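Local coordinates for DegQ (Legionella fallonii, PDB 3PV2), which is a self-compartmentalising HtrA-family protease that forms large twelve-subunit assemblies and probably degrades or chaperones proteins enclosed within them, at residues B[246-251]-B[326-331]; B[305-308]-B[312-315]; B[437-440]-B[445-448]. All coordinates share one frame; numbering follows the deposited sequence.

Contact 1 of 3, residues B[246-251]-B[326-331]; sequences AQQIIK and LLRVGS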
ATOM      1  N   ALA B 246     -41.969 -14.406 -31.753  1.00 51.63           N
ATOM      2  CA  ALA B 246     -42.698 -15.445 -31.008  1.00 51.81           C
ATOM      3  C   ALA B 246     -43.260 -16.508 -31.935  1.00 52.96           C
ATOM      4  O   ALA B 246     -43.251 -17.655 -31.578  1.00 50.54           O
ATOM      5  CB  ALA B 246     -43.864 -14.886 -30.163  1.00 49.73           C
ATOM      6  N   GLN B 247     -43.827 -16.069 -33.053  1.00 55.67           N
ATOM      7  CA  GLN B 247     -44.502 -16.945 -33.951  1.00 59.74           C
ATOM      8  C   GLN B 247     -43.453 -17.899 -34.585  1.00 59.45           C
ATOM      9  O   GLN B 247     -43.659 -19.086 -34.663  1.00 58.80           O
ATOM     10  CB  GLN B 247     -45.296 -16.137 -34.982  1.00 62.18           C
ATOM     11  CG  GLN B 247     -46.079 -17.056 -35.958  1.00 68.32           C
ATOM     12  CD  GLN B 247     -45.406 -17.110 -37.326  1.00 75.67           C
ATOM     13  OE1 GLN B 247     -45.243 -16.069 -37.972  1.00 79.14           O
ATOM     14  NE2 GLN B 247     -45.009 -18.319 -37.777  1.00 78.72           N
ATOM     15  N   GLN B 248     -42.294 -17.364 -34.909  1.00 59.58           N
ATOM     16  CA  GLN B 248     -41.231 -18.160 -35.449  1.00 60.62           C
ATOM     17  C   GLN B 248     -40.654 -19.132 -34.410  1.00 59.51           C
ATOM     18  O   GLN B 248     -40.334 -20.293 -34.767  1.00 59.32           O
ATOM     19  CB  GLN B 248     -40.170 -17.297 -36.099  1.00 62.19           C
ATOM     20  CG  GLN B 248     -38.858 -18.040 -36.401  1.00 67.26           C
ATOM     21  CD  GLN B 248     -38.137 -17.489 -37.640  1.00 74.29           C
ATOM     22  OE1 GLN B 248     -38.783 -17.170 -38.632  1.00 80.41           O
ATOM     23  NE2 GLN B 248     -36.809 -17.396 -37.589  1.00 76.72           N
ATOM     24  N   ILE B 249     -40.576 -18.709 -33.140  1.00 57.34           N
ATOM     25  CA  ILE B 249     -40.115 -19.618 -32.077  1.00 55.51           C
ATOM     26  C   ILE B 249     -41.141 -20.736 -31.837  1.00 55.51           C
ATOM     27  O   ILE B 249     -40.758 -21.864 -31.614  1.00 52.77           O
ATOM     28  CB  ILE B 249     -39.774 -18.911 -30.748  1.00 54.02           C
ATOM     29  CG1 ILE B 249     -38.400 -18.230 -30.851  1.00 55.23           C
ATOM     30  CG2 ILE B 249     -39.718 -19.874 -29.606  1.00 50.45           C
ATOM     31  CD1 ILE B 249     -38.138 -17.166 -29.821  1.00 53.24           C
ATOM     32  N   ILE B 250     -42.431 -20.414 -31.858  1.00 56.13           N
ATOM     33  CA  ILE B 250     -43.439 -21.412 -31.625  1.00 56.47           C
ATOM     34  C   ILE B 250     -43.398 -22.487 -32.740  1.00 59.66           C
ATOM     35  O   ILE B 250     -43.320 -23.650 -32.415  1.00 60.03           O
ATOM     36  CB  ILE B 250     -44.843 -20.781 -31.473  1.00 56.92           C
ATOM     37  CG1 ILE B 250     -44.965 -20.007 -30.148  1.00 53.65           C
ATOM     38  CG2 ILE B 250     -45.971 -21.826 -31.503  1.00 55.15           C
ATOM     39  CD1 ILE B 250     -46.203 -19.166 -30.113  1.00 53.78           C
ATOM     40  N   LYS B 251     -43.408 -22.086 -34.012  1.00 62.54           N
ATOM     41  CA  LYS B 251     -43.388 -22.991 -35.154  1.00 65.63           C
ATOM     42  C   LYS B 251     -42.129 -23.852 -35.187  1.00 66.46           C
ATOM     43  O   LYS B 251     -42.216 -25.097 -35.292  1.00 66.13           O
ATOM     44  CB  LYS B 251     -43.494 -22.214 -36.479  1.00 68.14           C
ATOM     45  CG  LYS B 251     -44.343 -22.868 -37.588  1.00 72.75           C
ATOM     46  CD  LYS B 251     -43.712 -22.728 -38.983  1.00 78.53           C
ATOM     47  CE  LYS B 251     -44.736 -22.601 -40.123  1.00 83.30           C
ATOM     48  NZ  LYS B 251     -45.249 -21.177 -40.205  1.00 85.31           N
ATOM     49  N   LEU B 326     -35.879 -12.210 -40.107  1.00 74.62           N
ATOM     50  CA  LEU B 326     -36.630 -13.328 -39.583  1.00 75.98           C
ATOM     51  C   LEU B 326     -37.343 -14.116 -40.672  1.00 75.54           C
ATOM     52  O   LEU B 326     -38.191 -14.990 -40.373  1.00 77.67           O
ATOM     53  CB  LEU B 326     -37.668 -12.833 -38.562  1.00 78.21           C
ATOM     54  CG  LEU B 326     -37.310 -11.756 -37.522  1.00 79.56           C
ATOM     55  CD1 LEU B 326     -38.585 -11.365 -36.851  1.00 81.81           C
ATOM     56  CD2 LEU B 326     -36.257 -12.177 -36.487  1.00 79.29           C
ATOM     57  N   LEU B 327     -37.046 -13.831 -41.932  1.00 72.68           N
ATOM     58  CA  LEU B 327     -37.522 -14.726 -42.987  1.00 71.22           C
ATOM     59  C   LEU B 327     -36.700 -15.997 -42.925  1.00 69.53           C
ATOM     60  O   LEU B 327     -35.563 -16.018 -42.468  1.00 67.78           O
ATOM     61  CB  LEU B 327     -37.402 -14.089 -44.377  1.00 70.41           C
ATOM     62  CG  LEU B 327     -38.414 -13.008 -44.791  1.00 71.30           C
ATOM     63  CD1 LEU B 327     -39.192 -12.460 -43.612  1.00 71.81           C
ATOM     64  CD2 LEU B 327     -37.690 -11.950 -45.546  1.00 69.44           C
ATOM     65  N   ARG B 328     -37.293 -17.051 -43.435  1.00 69.10           N
ATOM     66  CA  ARG B 328     -36.682 -18.356 -43.378  1.00 68.35           C
ATOM     67  C   ARG B 328     -35.769 -18.618 -44.559  1.00 64.66           C
ATOM     68  O   ARG B 328     -36.130 -18.346 -45.705  1.00 62.16           O
ATOM     69  CB  ARG B 328     -37.793 -19.419 -43.342  1.00 70.43           C
ATOM     70  CG  ARG B 328     -38.426 -19.572 -41.952  1.00 75.13           C
ATOM     71  CD  ARG B 328     -38.024 -20.904 -41.395  1.00 80.17           C
ATOM     72  NE  ARG B 328     -37.476 -20.820 -40.062  1.00 81.29           N
ATOM     73  CZ  ARG B 328     -36.766 -21.793 -39.521  1.00 82.45           C
ATOM     74  NH1 ARG B 328     -36.540 -22.906 -40.203  1.00 81.16           N
ATOM     75  NH2 ARG B 328     -36.279 -21.650 -38.300  1.00 85.54           N
ATOM     76  N   VAL B 329     -34.622 -19.223 -44.277  1.00 63.07           N
ATOM     77  CA  VAL B 329     -33.752 -19.704 -45.330  1.00 61.31           C
ATOM     78  C   VAL B 329     -34.663 -20.434 -46.286  1.00 62.36           C
ATOM     79  O   VAL B 329     -35.548 -21.124 -45.858  1.00 64.32           O
ATOM     80  CB  VAL B 329     -32.649 -20.656 -44.789  1.00 61.65           C
ATOM     81  CG1 VAL B 329     -31.950 -21.440 -45.959  1.00 59.99           C
ATOM     82  CG2 VAL B 329     -31.625 -19.877 -43.919  1.00 59.18           C
ATOM     83  N   GLY B 330     -34.463 -20.273 -47.579  1.00 62.13           N
ATOM     84  CA  GLY B 330     -35.362 -20.813 -48.570  1.00 62.04           C
ATOM     85  C   GLY B 330     -36.471 -19.891 -49.013  1.00 62.47           C
ATOM     86  O   GLY B 330     -36.961 -20.054 -50.129  1.00 63.99           O
ATOM     87  N   SER B 331     -36.928 -18.947 -48.175  1.00 62.32           N
ATOM     88  CA  SER B 331     -38.061 -18.106 -48.614  1.00 62.11           C
ATOM     89  C   SER B 331     -37.761 -17.142 -49.742  1.00 60.70           C
ATOM     90  O   SER B 331     -36.667 -16.560 -49.843  1.00 59.01           O
ATOM     91  CB  SER B 331     -38.779 -17.346 -47.508  1.00 62.66           C
ATOM     92  OG  SER B 331     -38.000 -17.089 -46.390  1.00 64.56           O
TER

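Contact 2 of 3, residues B[305-308]-B[312-315]; sequences IITQ and TKIT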
ATOM      1  N   ILE B 305     -33.869   2.734 -53.524  1.00 35.34           N
ATOM      2  CA  ILE B 305     -34.610   2.966 -52.302  1.00 35.22           C
ATOM      3  C   ILE B 305     -35.656   1.844 -52.169  1.00 35.57           C
ATOM      4  O   ILE B 305     -36.578   1.731 -53.034  1.00 36.27           O
ATOM      5  CB  ILE B 305     -35.352   4.298 -52.377  1.00 35.62           C
ATOM      6  CG1 ILE B 305     -34.435   5.487 -52.706  1.00 35.45           C
ATOM      7  CG2 ILE B 305     -36.082   4.603 -51.045  1.00 35.64           C
ATOM      8  CD1 ILE B 305     -33.470   5.674 -51.737  1.00 34.86           C
ATOM      9  N   ILE B 306     -35.589   1.083 -51.079  1.00 35.27           N
ATOM     10  CA  ILE B 306     -36.525   0.029 -50.871  1.00 35.65           C
ATOM     11  C   ILE B 306     -37.801   0.603 -50.309  1.00 36.22           C
ATOM     12  O   ILE B 306     -37.767   1.290 -49.293  1.00 36.12           O
ATOM     13  CB  ILE B 306     -35.987  -1.038 -49.888  1.00 35.29           C
ATOM     14  CG1 ILE B 306     -34.851  -1.830 -50.519  1.00 34.91           C
ATOM     15  CG2 ILE B 306     -37.148  -1.937 -49.461  1.00 35.84           C
ATOM     16  CD1 ILE B 306     -33.917  -2.544 -49.469  1.00 34.51           C
ATOM     17  N   THR B 307     -38.911   0.422 -50.990  1.00 36.97           N
ATOM     18  CA  THR B 307     -40.203   0.930 -50.462  1.00 37.83           C
ATOM     19  C   THR B 307     -41.168  -0.157 -49.950  1.00 40.10           C
ATOM     20  O   THR B 307     -42.196   0.149 -49.311  1.00 42.59           O
ATOM     21  CB  THR B 307     -40.906   1.779 -51.491  1.00 38.59           C
ATOM     22  OG1 THR B 307     -41.134   0.990 -52.657  1.00 41.92           O
ATOM     23  CG2 THR B 307     -40.043   2.947 -51.859  1.00 37.96           C
ATOM     24  N   GLN B 308     -40.839  -1.413 -50.200  1.00 40.87           N
ATOM     25  CA  GLN B 308     -41.658  -2.532 -49.801  1.00 44.16           C
ATOM     26  C   GLN B 308     -40.898  -3.844 -49.842  1.00 44.36           C
ATOM     27  O   GLN B 308     -40.199  -4.170 -50.840  1.00 42.07           O
ATOM     28  CB  GLN B 308     -42.838  -2.720 -50.747  1.00 46.13           C
ATOM     29  CG  GLN B 308     -44.061  -3.303 -50.049  1.00 51.70           C
ATOM     30  CD  GLN B 308     -45.330  -3.410 -50.963  1.00 56.42           C
ATOM     31  OE1 GLN B 308     -45.829  -4.528 -51.257  1.00 58.29           O
ATOM     32  NE2 GLN B 308     -45.840  -2.267 -51.394  1.00 55.33           N
ATOM     33  N   THR B 312     -44.913  -5.651 -46.452  1.00 63.67           N
ATOM     34  CA  THR B 312     -44.646  -4.575 -45.512  1.00 63.15           C
ATOM     35  C   THR B 312     -44.165  -3.337 -46.245  1.00 60.92           C
ATOM     36  O   THR B 312     -43.147  -3.338 -46.931  1.00 57.74           O
ATOM     37  CB  THR B 312     -43.612  -4.977 -44.479  1.00 62.78           C
ATOM     38  OG1 THR B 312     -44.011  -6.201 -43.878  1.00 65.93           O
ATOM     39  CG2 THR B 312     -43.481  -3.953 -43.413  1.00 63.84           C
ATOM     40  N   LYS B 313     -44.956  -2.300 -46.102  1.00 60.66           N
ATOM     41  CA  LYS B 313     -44.575  -1.005 -46.527  1.00 60.00           C
ATOM     42  C   LYS B 313     -43.302  -0.542 -45.758  1.00 56.46           C
ATOM     43  O   LYS B 313     -43.247  -0.607 -44.531  1.00 56.51           O
ATOM     44  CB  LYS B 313     -45.737  -0.073 -46.303  1.00 61.82           C
ATOM     45  CG  LYS B 313     -45.698   1.146 -47.165  1.00 67.36           C
ATOM     46  CD  LYS B 313     -45.944   0.849 -48.675  1.00 72.21           C
ATOM     47  CE  LYS B 313     -45.446   2.090 -49.525  1.00 73.66           C
ATOM     48  NZ  LYS B 313     -44.725   1.723 -50.801  1.00 72.41           N
ATOM     49  N   ILE B 314     -42.263  -0.119 -46.480  1.00 52.43           N
ATOM     50  CA  ILE B 314     -41.042   0.305 -45.790  1.00 49.54           C
ATOM     51  C   ILE B 314     -40.851   1.815 -45.834  1.00 50.15           C
ATOM     52  O   ILE B 314     -40.718   2.412 -46.887  1.00 49.13           O
ATOM     53  CB  ILE B 314     -39.759  -0.514 -46.209  1.00 48.25           C
ATOM     54  CG1 ILE B 314     -39.627  -1.763 -45.297  1.00 47.77           C
ATOM     55  CG2 ILE B 314     -38.534   0.309 -45.904  1.00 41.66           C
ATOM     56  CD1 ILE B 314     -39.955  -2.908 -45.840  1.00 45.53           C
ATOM     57  N   THR B 315     -40.882   2.422 -44.653  1.00 51.34           N
ATOM     58  CA  THR B 315     -40.719   3.843 -44.494  1.00 52.46           C
ATOM     59  C   THR B 315     -39.459   4.193 -43.710  1.00 51.65           C
ATOM     60  O   THR B 315     -39.106   5.349 -43.620  1.00 50.46           O
ATOM     61  CB  THR B 315     -41.954   4.483 -43.755  1.00 54.73           C
ATOM     62  OG1 THR B 315     -42.076   3.946 -42.429  1.00 56.04           O
ATOM     63  CG2 THR B 315     -43.251   4.266 -44.534  1.00 55.63           C
TER

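Contact 3 of 3, residues B[437-440]-B[445-448]; sequences VQVL and SMYL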
ATOM      1  N   VAL B 437       2.631 -20.701 -53.391  1.00 31.86           N
ATOM      2  CA  VAL B 437       2.953 -19.242 -53.389  1.00 31.58           C
ATOM      3  C   VAL B 437       4.310 -19.041 -52.717  1.00 31.75           C
ATOM      4  O   VAL B 437       4.728 -19.803 -51.813  1.00 32.04           O
ATOM      5  CB  VAL B 437       1.924 -18.400 -52.699  1.00 31.34           C
ATOM      6  CG1 VAL B 437       0.563 -18.744 -53.242  1.00 31.34           C
ATOM      7  CG2 VAL B 437       1.870 -18.766 -51.257  1.00 31.48           C
ATOM      8  N   GLN B 438       5.112 -18.188 -53.316  1.00 31.75           N
ATOM      9  CA  GLN B 438       6.312 -17.754 -52.672  1.00 31.99           C
ATOM     10  C   GLN B 438       6.054 -16.383 -52.073  1.00 31.82           C
ATOM     11  O   GLN B 438       5.687 -15.453 -52.786  1.00 31.65           O
ATOM     12  CB  GLN B 438       7.452 -17.621 -53.701  1.00 32.26           C
ATOM     13  CG  GLN B 438       8.752 -17.230 -53.083  1.00 32.65           C
ATOM     14  CD  GLN B 438       9.861 -17.102 -54.110  1.00 33.03           C
ATOM     15  OE1 GLN B 438       9.570 -17.045 -55.305  1.00 37.60           O
ATOM     16  NE2 GLN B 438      11.122 -16.915 -53.655  1.00 33.54           N
ATOM     17  N   VAL B 439       6.224 -16.259 -50.752  1.00 32.03           N
ATOM     18  CA  VAL B 439       5.932 -15.007 -50.059  1.00 32.04           C
ATOM     19  C   VAL B 439       7.180 -14.388 -49.507  1.00 32.52           C
ATOM     20  O   VAL B 439       8.050 -15.101 -48.992  1.00 32.97           O
ATOM     21  CB  VAL B 439       4.891 -15.136 -48.898  1.00 32.08           C
ATOM     22  CG1 VAL B 439       3.392 -15.464 -49.400  1.00 31.67           C
ATOM     23  CG2 VAL B 439       5.304 -16.065 -47.797  1.00 32.58           C
ATOM     24  N   LEU B 440       7.299 -13.060 -49.599  1.00 32.58           N
ATOM     25  CA  LEU B 440       8.383 -12.337 -48.970  1.00 33.18           C
ATOM     26  C   LEU B 440       7.776 -11.782 -47.701  1.00 33.45           C
ATOM     27  O   LEU B 440       6.676 -11.211 -47.720  1.00 33.16           O
ATOM     28  CB  LEU B 440       8.830 -11.188 -49.870  1.00 33.22           C
ATOM     29  CG  LEU B 440      10.183 -11.204 -50.587  1.00 40.02           C
ATOM     30  CD1 LEU B 440      10.536 -12.535 -51.308  1.00 37.10           C
ATOM     31  CD2 LEU B 440      10.377 -10.008 -51.488  1.00 39.27           C
ATOM     32  N   SER B 445      11.794 -15.062 -46.837  1.00 37.30           N
ATOM     33  CA  SER B 445      10.861 -15.539 -47.837  1.00 35.26           C
ATOM     34  C   SER B 445      10.511 -16.929 -47.455  1.00 34.73           C
ATOM     35  O   SER B 445      11.283 -17.585 -46.785  1.00 36.69           O
ATOM     36  CB  SER B 445      11.527 -15.519 -49.202  1.00 34.92           C
ATOM     37  OG  SER B 445      11.574 -14.206 -49.769  1.00 41.33           O
ATOM     38  N   MET B 446       9.392 -17.418 -47.946  1.00 34.08           N
ATOM     39  CA  MET B 446       9.086 -18.818 -47.874  1.00 34.21           C
ATOM     40  C   MET B 446       8.073 -19.287 -48.909  1.00 33.53           C
ATOM     41  O   MET B 446       7.249 -18.495 -49.373  1.00 32.94           O
ATOM     42  CB  MET B 446       8.599 -19.239 -46.505  1.00 36.29           C
ATOM     43  CG  MET B 446       7.423 -18.472 -46.007  1.00 44.85           C
ATOM     44  SD  MET B 446       7.170 -18.999 -44.249  1.00 68.61           S
ATOM     45  CE  MET B 446       8.135 -20.525 -44.194  1.00 58.10           C
ATOM     46  N   TYR B 447       8.141 -20.585 -49.214  1.00 33.77           N
ATOM     47  CA  TYR B 447       7.151 -21.193 -50.039  1.00 33.36           C
ATOM     48  C   TYR B 447       6.002 -21.779 -49.191  1.00 33.41           C
ATOM     49  O   TYR B 447       6.289 -22.390 -48.182  1.00 34.04           O
ATOM     50  CB  TYR B 447       7.735 -22.319 -50.916  1.00 33.72           C
ATOM     51  CG  TYR B 447       8.542 -21.822 -52.079  1.00 33.66           C
ATOM     52  CD1 TYR B 447       7.930 -21.560 -53.309  1.00 33.26           C
ATOM     53  CD2 TYR B 447       9.946 -21.731 -52.000  1.00 34.21           C
ATOM     54  CE1 TYR B 447       8.657 -21.113 -54.398  1.00 33.37           C
ATOM     55  CE2 TYR B 447      10.685 -21.320 -53.063  1.00 34.28           C
ATOM     56  CZ  TYR B 447      10.051 -21.014 -54.288  1.00 33.87           C
ATOM     57  OH  TYR B 447      10.795 -20.662 -55.380  1.00 34.13           O
ATOM     58  N   LEU B 448       4.742 -21.596 -49.616  1.00 32.91           N
ATOM     59  CA  LEU B 448       3.594 -22.067 -48.805  1.00 33.03           C
ATOM     60  C   LEU B 448       2.696 -22.752 -49.790  1.00 32.84           C
ATOM     61  O   LEU B 448       2.620 -22.317 -50.922  1.00 32.48           O
ATOM     62  CB  LEU B 448       2.869 -20.821 -48.345  1.00 32.67           C
ATOM     63  CG  LEU B 448       3.159 -20.225 -46.990  1.00 33.51           C
ATOM     64  CD1 LEU B 448       4.283 -20.872 -46.217  1.00 33.82           C
ATOM     65  CD2 LEU B 448       3.051 -18.747 -46.973  1.00 34.23           C
TER

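Contact 1 of 3, residues B[246-251]-B[326-331]
Gln248, on helix 239-252, meets Leu326 and Arg328 in a small interdomain contact between the helix that follows the trypsin-like barrel and a loop of the first PDZ domain. That loop links helix 318-325 to strand 332-339, and the contact buries 141 Å². Gln248 does the reaching: with CG anti to the backbone N (chi1 166°), its chain leaves the helix and carries the amide up to the Leu326 carbonyl. The modelled OE1 lies 2.9 Å from Leu326 O, but the amide is probably turned over in the model. A glutamine is long enough to reach the carbonyl and, turned over, could donate to it. Arg328 comes in beside it, its guanidinium plane turned 80° from the amide, and also makes a cation-pi contact with Phe252, at the end of the same helix. Leu326 puts its apolar branch against Asp244 and Val245 of the same helix. The loop then folds into a type II turn, where Gly330 takes up backbone angles hard for other residues, and Ser331 N donates to Arg328 O at 2.7 Å.

Contact 2 of 3, residues B[305-308]-B[312-315]
Lys313 leaves its strand with CG anti to the backbone N (chi1 -157°) and then bends sharply at chi2 (69°), a fold that brings its amino end back alongside Thr307 of the facing strand. There NZ makes a weak hydrogen bond to Thr307 O at 3.3 Å. The same carbonyl receives the main bond of this PDZ-domain beta hairpin: Ile314 N donates to Thr307 O at 2.8 Å, nearly straight at the hydrogen (171°), although the donor stands above the carbonyl plane and not on a lone pair. Thr307 O thus takes one firm bond from the Ile314 amide and a weak second one from Lys313, whose long chain suits it to an exposed position from which it can still reach the main chain.

Gln308 and Lys313 form an antiparallel non-hydrogen-bonded pair, with CA atoms 4.6 Å apart and both side chains on one face, where they cross at about a right angle. Gln308 CA lies 3.3 Å from Thr312 O in a CA-H...O contact. Ile314 instead points toward the facing strand, its CG2 3.6 Å from Ile306 O, while Ile306 CG2 reaches to 4.4 Å from Ile314 CB; branched apolar chains suit this buried side.

Thr307 and Gln308 together face Ile336 of strand 332-339 in a classic beta bulge. Strand 284-289 also pairs with strand 305-309, and Ile314 touches Ala284, at the start of strand 284-289, and Gln319 and Val320 of helix 318-325.

Contact 3 of 3, residues B[437-440]-B[445-448]
Gln438 lays its side chain over one face of the Tyr447 ring, in a beta hairpin of the second PDZ domain formed by strands 435-441 and 444-450. An extended chain, with CG anti to the backbone N (chi1 -177°), lets the side chain run along the ring from CE1 toward the hydroxyl end. CG sits 4.2 Å from the ring centroid in a CH-pi contact, offset toward the rim, and the amide beyond it is stacked with its plane 15° from that of the ring. A glutamine suits this place because its methylene groups cover the aromatic face while its polar end serves other partners: OE1 bonds to Ser412 OG, and NE2 to Ser287 O of a second subunit. That subunit also bonds Tyr447 N through its Gln265 OE1, so this outer strand forms part of a contact between subunits in the twelve-chain assembly.

Two hydrogen-bonded antiparallel pairs hold the strands in register. Val437 N donates to Leu448 O at 3.0 Å, and Leu448 N returns the bond to Val437 O at 2.8 Å. At the next hydrogen-bonded pair, Val439 N reaches Met446 O at 2.8 Å, almost straight at 176°, while Met446 N meets Val439 O at 2.9 Å. Between them lies the non-hydrogen-bonded pair of Gln438 and Tyr447.

The opposite face is apolar. Beta-branched valines favour the extended backbone and bring methyl groups close to the neighbouring strand: Val437 CG2 packs 3.7 Å from Leu448 CB. Val439 CG2 serves two partners, touching Met446 CG at 3.7 Å and, across the diagonal, Leu448 CD2 at 3.6 Å.

Contact 1 spans the junction between the protease domain and the first PDZ domain, and contact 2 follows within the stretch of chain that contact 1 brackets. Their centres are 21 Å apart, with nearest atoms about 8 Å apart, and helix 318-325 connects them, packing on Ile314 before leading into the loop at 326-331. Contact 3 comes later, beyond helix 353-362, its centre 48 Å from that of contact 1 and 51 Å from that of contact 2, far from both in a separate PDZ domain. While contact 1 joins domains within one subunit, contact 3 meets the first PDZ domain of a second subunit (Gln265, Ser287), consistent with PDZ-to-PDZ contacts in the 12-mer.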